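PDB 6CHJ: diacylglycerol O-acyltransferase from Marinobacter hydrocarbonoclasticus, which probably transfers a fatty acyl group from acyl-CoA to diacylglycerol, and as a wax ester synthase to long-chain alcohols, in the synthesis of neutral storage lipids. Local coordinates for residues A41-A44 / D45-Q49; T260-N263 / D264-A268; T276-N280 / Q281-P285. All coordinates share one frame; numbering follows the deposited sequence.

Overall arrangement
The three contacts are local and lie in series along the chain. Contact 1 is a turn of helix 39-49, whereas contacts 2 and 3 share helix 262-280: contact 2 caps its start and contact 3 ends it, with centres about 22 Å and nearest atoms about 8 Å apart. Contact 1 is remote from both, its centre about 42 Å from that of contact 2 and about 46 Å from that of contact 3, and it lies on the opposite side of the chain's centre from contact 3. The HHxxxDG motif characteristic of this acyltransferase family, at the junction of strand 127-135 and helix 141-150, belongs to none of them.

Contact 1: A41-A44 / D45-Q49; sequences AQLA and DQLRQ
A41 to A44 run on into D45 to L47 as one helix, with D45 N bonded to A41 O (3.2 Å), L47 N to L43 O (3.1 Å) and R48 N to A44 O (3.0 Å), while the Q46 N to Q42 O bond is long and weak. On the apolar side, L43 and L47 meet one turn apart, CD1 of L43 lying 3.6 Å from CD1 of L47. L43 turns its CG away from the backbone N (chi1 173°), which places its CD1 branch beside L47; L47, with CG anti to its carbonyl carbon, approaches it obliquely. D45 sets OD2 3.1 Å from A41 O, two acceptors and not a hydrogen bond, and a water links D45 OD1 weakly to A41 O. A41 also packs on T89 of the second subunit. R48 folds its CG over A44 O at 3.3 Å, and its guanidinium forms a salt bridge with E79. The helix lies against the sheet through A44 and L47, which rest on F84 and F82 of strand 82-86, while L43 reaches L119 of strand 115-121 and, together with L47, W390 of strand 389-390.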
loop_
_atom_site.group_PDB
_atom_site.type_symbol
_atom_site.label_atom_id
_atom_site.label_comp_id
_atom_site.label_asym_id
_atom_site.label_seq_id
_atom_site.Cartn_x
_atom_site.Cartn_y
_atom_site.Cartn_z
ATOM N N ALA B 41 -14.177 4.750 -18.116
ATOM C CA ALA B 41 -12.916 5.019 -18.808
ATOM C C ALA B 41 -12.898 6.426 -19.401
ATOM O O ALA B 41 -11.881 7.133 -19.306
ATOM C CB ALA B 41 -12.663 3.963 -19.878
ATOM N N GLN B 42 -14.030 6.873 -19.970
ATOM C CA GLN B 42 -14.159 8.269 -20.395
ATOM C C GLN B 42 -13.926 9.225 -19.231
ATOM O O GLN B 42 -13.264 10.259 -19.388
ATOM C CB GLN B 42 -15.548 8.527 -20.995
ATOM C CG GLN B 42 -15.931 7.633 -22.152
ATOM C CD GLN B 42 -16.648 8.352 -23.284
ATOM O OE1 GLN B 42 -17.836 8.695 -23.182
ATOM N NE2 GLN B 42 -15.930 8.567 -24.383
ATOM N N LEU B 43 -14.494 8.907 -18.057
ATOM C CA LEU B 43 -14.367 9.795 -16.902
ATOM C C LEU B 43 -12.917 9.892 -16.437
ATOM O O LEU B 43 -12.416 10.987 -16.122
ATOM C CB LEU B 43 -15.261 9.309 -15.758
ATOM C CG LEU B 43 -15.094 10.057 -14.429
ATOM C CD1 LEU B 43 -15.189 11.557 -14.642
ATOM C CD2 LEU B 43 -16.125 9.585 -13.379
ATOM N N ALA B 44 -12.235 8.745 -16.350
ATOM C CA ALA B 44 -10.852 8.767 -15.893
ATOM C C ALA B 44 -10.024 9.677 -16.779
ATOM O O ALA B 44 -9.190 10.445 -16.287
ATOM C CB ALA B 44 -10.279 7.351 -15.871
ATOM N N ASP B 45 -10.304 9.664 -18.087
ATOM C CA ASP B 45 -9.499 10.434 -19.029
ATOM C C ASP B 45 -9.567 11.930 -18.742
ATOM O O ASP B 45 -8.542 12.618 -18.780
ATOM C CB ASP B 45 -9.939 10.116 -20.453
ATOM C CG ASP B 45 -9.337 8.822 -20.956
ATOM O OD1 ASP B 45 -8.138 8.598 -20.659
ATOM O OD2 ASP B 45 -10.062 8.024 -21.614
ATOM N N GLN B 46 -10.753 12.458 -18.425
ATOM C CA GLN B 46 -10.833 13.896 -18.191
ATOM C C GLN B 46 -10.443 14.281 -16.775
ATOM O O GLN B 46 -10.061 15.431 -16.546
ATOM C CB GLN B 46 -12.233 14.437 -18.529
ATOM C CG GLN B 46 -12.223 15.958 -18.882
ATOM C CD GLN B 46 -11.709 16.276 -20.311
ATOM O OE1 GLN B 46 -10.668 15.760 -20.751
ATOM N NE2 GLN B 46 -12.425 17.154 -21.017
ATOM N N LEU B 47 -10.508 13.351 -15.818
ATOM C CA LEU B 47 -10.005 13.670 -14.487
ATOM C C LEU B 47 -8.489 13.792 -14.506
ATOM O O LEU B 47 -7.921 14.651 -13.817
ATOM C CB LEU B 47 -10.467 12.617 -13.469
ATOM C CG LEU B 47 -11.911 12.782 -12.953
ATOM C CD1 LEU B 47 -12.440 11.510 -12.271
ATOM C CD2 LEU B 47 -12.053 13.997 -12.054
ATOM N N ARG B 48 -7.818 12.951 -15.308
ATOM C CA ARG B 48 -6.367 13.054 -15.454
ATOM C C ARG B 48 -5.968 14.427 -15.966
ATOM O O ARG B 48 -4.928 14.969 -15.576
ATOM C CB ARG B 48 -5.854 11.979 -16.403
ATOM C CG ARG B 48 -5.904 10.590 -15.837
ATOM C CD ARG B 48 -5.011 9.694 -16.656
ATOM N NE ARG B 48 -5.646 8.427 -17.002
ATOM C CZ ARG B 48 -5.534 7.329 -16.264
ATOM N NH1 ARG B 48 -4.827 7.369 -15.138
ATOM N NH2 ARG B 48 -6.126 6.201 -16.648
ATOM N N GLN B 49 -6.793 15.004 -16.840
ATOM C CA GLN B 49 -6.533 16.343 -17.356
ATOM C C GLN B 49 -6.541 17.372 -16.237
ATOM O O GLN B 49 -5.608 18.171 -16.108
ATOM C CB GLN B 49 -7.572 16.697 -18.423
ATOM C CG GLN B 49 -7.298 16.057 -19.756
ATOM C CD GLN B 49 -5.847 16.206 -20.123
ATOM O OE1 GLN B 49 -5.084 15.236 -20.122
ATOM N NE2 GLN B 49 -5.441 17.440 -20.410
HETATM O O HOH W 1 -8.715 6.001 -19.639
#

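Contact 2: T260-N263 / D264-A268; sequences TTVN and DVVTA
T261 holds its OG1 between its own backbone N and carbonyl carbon (chi1 76°), and D264 swings its carboxylate to the position anti to its carbonyl carbon (chi1 -62°), turns that bring the two side chains together at the first turn of helix 262-280. Each then caps the other's backbone: D264 N donates to T261 OG1 at 3.0 Å, and T261 N donates to D264 OD2, also at 3.0 Å. This reciprocal pair is a capping box, with T261 as the N-cap. The hydroxyl closes it further, T261 OG1 donating to D264 OD2 over 2.6 Å. The two donors grip OD2 differently, for the amide of T261 meets its anti lone pair whereas the hydroxyl comes from above the carboxylate plane. OD2 is thus held by two donors at the amino end of the helix. Just before the cap, T260 crosses V265 at about a right angle, its OG1 3.5 Å from V265 CG2. One turn on, N263 O takes two bonds from T267, from OG1 at 2.9 Å and from N at 3.1 Å, which arrive from opposite faces of the carbonyl plane. V262 and V266 run side by side, CG1 of the former 4.2 Å from CG2 of the latter. The capped turn packs on two helices: V262 touches L248 and C255, and V265 touches I251 and C255, of helix 248-258, while D264 and T267 face M333 of helix 322-338, where D264 also touches H330.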
loop_
_atom_site.group_PDB
_atom_site.type_symbol
_atom_site.label_atom_id
_atom_site.label_comp_id
_atom_site.label_asym_id
_atom_site.label_seq_id
_atom_site.Cartn_x
_atom_site.Cartn_y
_atom_site.Cartn_z
ATOM N N THR B 260 -37.974 5.035 21.258
ATOM C CA THR B 260 -36.560 5.392 21.313
ATOM C C THR B 260 -36.221 6.303 20.142
ATOM O O THR B 260 -37.067 6.592 19.294
ATOM C CB THR B 260 -35.659 4.155 21.286
ATOM O OG1 THR B 260 -35.732 3.545 19.989
ATOM C CG2 THR B 260 -36.053 3.150 22.389
ATOM N N THR B 261 -34.966 6.761 20.112
ATOM C CA THR B 261 -34.445 7.630 19.063
ATOM C C THR B 261 -33.788 6.797 17.972
ATOM O O THR B 261 -33.584 5.589 18.122
ATOM C CB THR B 261 -33.420 8.614 19.618
ATOM O OG1 THR B 261 -32.192 7.915 19.838
ATOM C CG2 THR B 261 -33.876 9.205 20.939
ATOM N N VAL B 262 -33.451 7.450 16.853
ATOM C CA VAL B 262 -32.702 6.757 15.806
ATOM C C VAL B 262 -31.322 6.358 16.316
ATOM O O VAL B 262 -30.898 5.206 16.164
ATOM C CB VAL B 262 -32.601 7.611 14.528
ATOM C CG1 VAL B 262 -31.736 6.889 13.488
ATOM C CG2 VAL B 262 -33.993 7.866 13.941
ATOM N N ASN B 263 -30.619 7.293 16.963
ATOM C CA ASN B 263 -29.292 6.994 17.498
ATOM C C ASN B 263 -29.309 5.771 18.407
ATOM O O ASN B 263 -28.345 4.995 18.426
ATOM C CB ASN B 263 -28.734 8.202 18.249
ATOM C CG ASN B 263 -27.769 9.012 17.407
ATOM O OD1 ASN B 263 -26.590 9.152 17.751
ATOM N ND2 ASN B 263 -28.261 9.550 16.290
ATOM N N ASP B 264 -30.385 5.588 19.184
ATOM C CA ASP B 264 -30.467 4.429 20.069
ATOM C C ASP B 264 -30.519 3.137 19.264
ATOM O O ASP B 264 -29.780 2.187 19.548
ATOM C CB ASP B 264 -31.698 4.525 20.979
ATOM C CG ASP B 264 -31.660 5.728 21.906
ATOM O OD1 ASP B 264 -30.636 5.928 22.598
ATOM O OD2 ASP B 264 -32.660 6.478 21.935
ATOM N N VAL B 265 -31.396 3.074 18.260
ATOM C CA VAL B 265 -31.552 1.834 17.503
ATOM C C VAL B 265 -30.245 1.459 16.805
ATOM O O VAL B 265 -29.820 0.295 16.825
ATOM C CB VAL B 265 -32.710 1.959 16.495
ATOM C CG1 VAL B 265 -32.750 0.727 15.586
ATOM C CG2 VAL B 265 -34.040 2.163 17.218
ATOM N N VAL B 266 -29.585 2.437 16.187
ATOM C CA VAL B 266 -28.364 2.150 15.452
ATOM C C VAL B 266 -27.252 1.699 16.400
ATOM O O VAL B 266 -26.431 0.834 16.051
ATOM C CB VAL B 266 -27.974 3.390 14.632
ATOM C CG1 VAL B 266 -26.690 3.149 13.959
ATOM C CG2 VAL B 266 -29.059 3.715 13.590
ATOM N N THR B 267 -27.222 2.243 17.618
ATOM C CA THR B 267 -26.271 1.761 18.618
ATOM C C THR B 267 -26.622 0.347 19.058
ATOM O O THR B 267 -25.733 -0.486 19.278
ATOM C CB THR B 267 -26.242 2.718 19.812
ATOM O OG1 THR B 267 -25.831 4.021 19.364
ATOM C CG2 THR B 267 -25.262 2.221 20.882
ATOM N N ALA B 268 -27.922 0.065 19.184
ATOM C CA ALA B 268 -28.390 -1.285 19.481
ATOM C C ALA B 268 -28.037 -2.257 18.362
ATOM O O ALA B 268 -27.670 -3.408 18.622
ATOM C CB ALA B 268 -29.907 -1.267 19.712
#

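Contact 3: T276-N280 / Q281-P285; sequences TYLMN and QDALP
L278 O is the acceptor on which the end of the helix turns: A283 N donates to it at 2.7 Å, and Q281 N adds a weak bond besides its regular one to Y277 O. Beside it, D282 N bonds M279 O from above the carbonyl plane, over a distance so short (2.5 Å) that its exact value is doubtful. Apolar contacts then line the outgoing chain against the last turn. L284 turns its CG anti to the backbone N (chi1 169°) and lays CD2 alongside M279, 3.5 Å from M279 CG, while L284 CB lies 3.9 Å from L278 CB. With an alanine in place of L284 there is no CD2 to lie against M279 CG, which would probably leave a gap there and M279 freer to turn. Further on, P285 crosses L278 at about a right angle, its CD 4.1 Å from L278 CD1. Q281, for its part, runs beside the Y277 ring, CG 3.9 Å from Y277 CE2, and the tyrosine hydroxyl is bonded to P433 O. With its positive phi at D282 (55°) and paired bonds from D282 and A283 into the last turn, the arrangement is a Schellman motif, which here ends helix 262-280 and starts the loop to strand 290-294.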
loop_
_atom_site.group_PDB
_atom_site.type_symbol
_atom_site.label_atom_id
_atom_site.label_comp_id
_atom_site.label_asym_id
_atom_site.label_seq_id
_atom_site.Cartn_x
_atom_site.Cartn_y
_atom_site.Cartn_z
ATOM N N THR B 276 -23.422 -11.048 18.578
ATOM C CA THR B 276 -23.430 -12.231 17.727
ATOM C C THR B 276 -22.024 -12.592 17.274
ATOM O O THR B 276 -21.640 -13.773 17.287
ATOM C CB THR B 276 -24.330 -12.006 16.508
ATOM O OG1 THR B 276 -25.541 -11.355 16.908
ATOM C CG2 THR B 276 -24.678 -13.347 15.845
ATOM N N TYR B 277 -21.231 -11.582 16.876
ATOM C CA TYR B 277 -19.895 -11.867 16.363
ATOM C C TYR B 277 -19.021 -12.534 17.424
ATOM O O TYR B 277 -18.306 -13.502 17.131
ATOM C CB TYR B 277 -19.238 -10.591 15.833
ATOM C CG TYR B 277 -17.846 -10.866 15.323
ATOM C CD1 TYR B 277 -17.633 -11.221 13.992
ATOM C CD2 TYR B 277 -16.749 -10.824 16.176
ATOM C CE1 TYR B 277 -16.360 -11.502 13.514
ATOM C CE2 TYR B 277 -15.470 -11.113 15.709
ATOM C CZ TYR B 277 -15.286 -11.447 14.381
ATOM O OH TYR B 277 -14.029 -11.734 13.921
ATOM N N LEU B 278 -19.064 -12.040 18.667
ATOM C CA LEU B 278 -18.176 -12.584 19.688
ATOM C C LEU B 278 -18.661 -13.928 20.210
ATOM O O LEU B 278 -17.847 -14.787 20.571
ATOM C CB LEU B 278 -18.027 -11.585 20.836
ATOM C CG LEU B 278 -17.234 -10.331 20.463
ATOM C CD1 LEU B 278 -17.476 -9.202 21.463
ATOM C CD2 LEU B 278 -15.768 -10.666 20.367
ATOM N N MET B 279 -19.972 -14.140 20.264
ATOM C CA MET B 279 -20.457 -15.480 20.563
ATOM C C MET B 279 -19.979 -16.454 19.504
ATOM O O MET B 279 -19.339 -17.468 19.817
ATOM C CB MET B 279 -21.977 -15.486 20.663
ATOM C CG MET B 279 -22.485 -14.747 21.883
ATOM S SD MET B 279 -24.252 -14.953 22.083
ATOM C CE MET B 279 -24.885 -13.966 20.725
ATOM N N ASN B 280 -20.221 -16.117 18.228
ATOM C CA ASN B 280 -19.778 -16.963 17.132
ATOM C C ASN B 280 -18.291 -17.290 17.218
ATOM O O ASN B 280 -17.876 -18.365 16.776
ATOM C CB ASN B 280 -20.116 -16.295 15.806
ATOM C CG ASN B 280 -21.516 -16.645 15.313
ATOM O OD1 ASN B 280 -21.679 -17.519 14.467
ATOM N ND2 ASN B 280 -22.525 -15.959 15.832
ATOM N N GLN B 281 -17.471 -16.403 17.792
ATOM C CA GLN B 281 -16.056 -16.715 18.019
ATOM C C GLN B 281 -15.801 -17.399 19.352
ATOM O O GLN B 281 -14.638 -17.646 19.689
ATOM C CB GLN B 281 -15.196 -15.444 17.951
ATOM C CG GLN B 281 -15.023 -14.887 16.551
ATOM C CD GLN B 281 -13.915 -15.592 15.797
ATOM O OE1 GLN B 281 -12.751 -15.580 16.216
ATOM N NE2 GLN B 281 -14.268 -16.214 14.680
ATOM N N ASP B 282 -16.852 -17.692 20.127
ATOM C CA ASP B 282 -16.696 -18.199 21.488
ATOM C C ASP B 282 -15.838 -17.271 22.336
ATOM O O ASP B 282 -15.092 -17.718 23.208
ATOM C CB ASP B 282 -16.120 -19.617 21.489
ATOM C CG ASP B 282 -17.178 -20.670 21.201
ATOM O OD1 ASP B 282 -18.165 -20.746 21.975
ATOM O OD2 ASP B 282 -17.033 -21.400 20.191
ATOM N N ALA B 283 -15.949 -15.974 22.082
ATOM C CA ALA B 283 -15.087 -14.976 22.695
ATOM C C ALA B 283 -15.905 -13.809 23.225
ATOM O O ALA B 283 -15.409 -12.681 23.296
ATOM C CB ALA B 283 -14.030 -14.486 21.703
ATOM N N LEU B 284 -17.157 -14.065 23.584
ATOM C CA LEU B 284 -18.007 -13.035 24.163
ATOM C C LEU B 284 -17.693 -12.898 25.646
ATOM O O LEU B 284 -17.793 -13.887 26.380
ATOM C CB LEU B 284 -19.483 -13.372 23.960
ATOM C CG LEU B 284 -20.459 -12.504 24.752
ATOM C CD1 LEU B 284 -20.555 -11.120 24.139
ATOM C CD2 LEU B 284 -21.858 -13.130 24.871
ATOM N N PRO B 285 -17.297 -11.717 26.122
ATOM C CA PRO B 285 -16.962 -11.560 27.545
ATOM C C PRO B 285 -18.196 -11.668 28.426
ATOM O O PRO B 285 -19.330 -11.477 27.982
ATOM C CB PRO B 285 -16.367 -10.147 27.628
ATOM C CG PRO B 285 -16.168 -9.697 26.172
ATOM C CD PRO B 285 -17.194 -10.450 25.380
#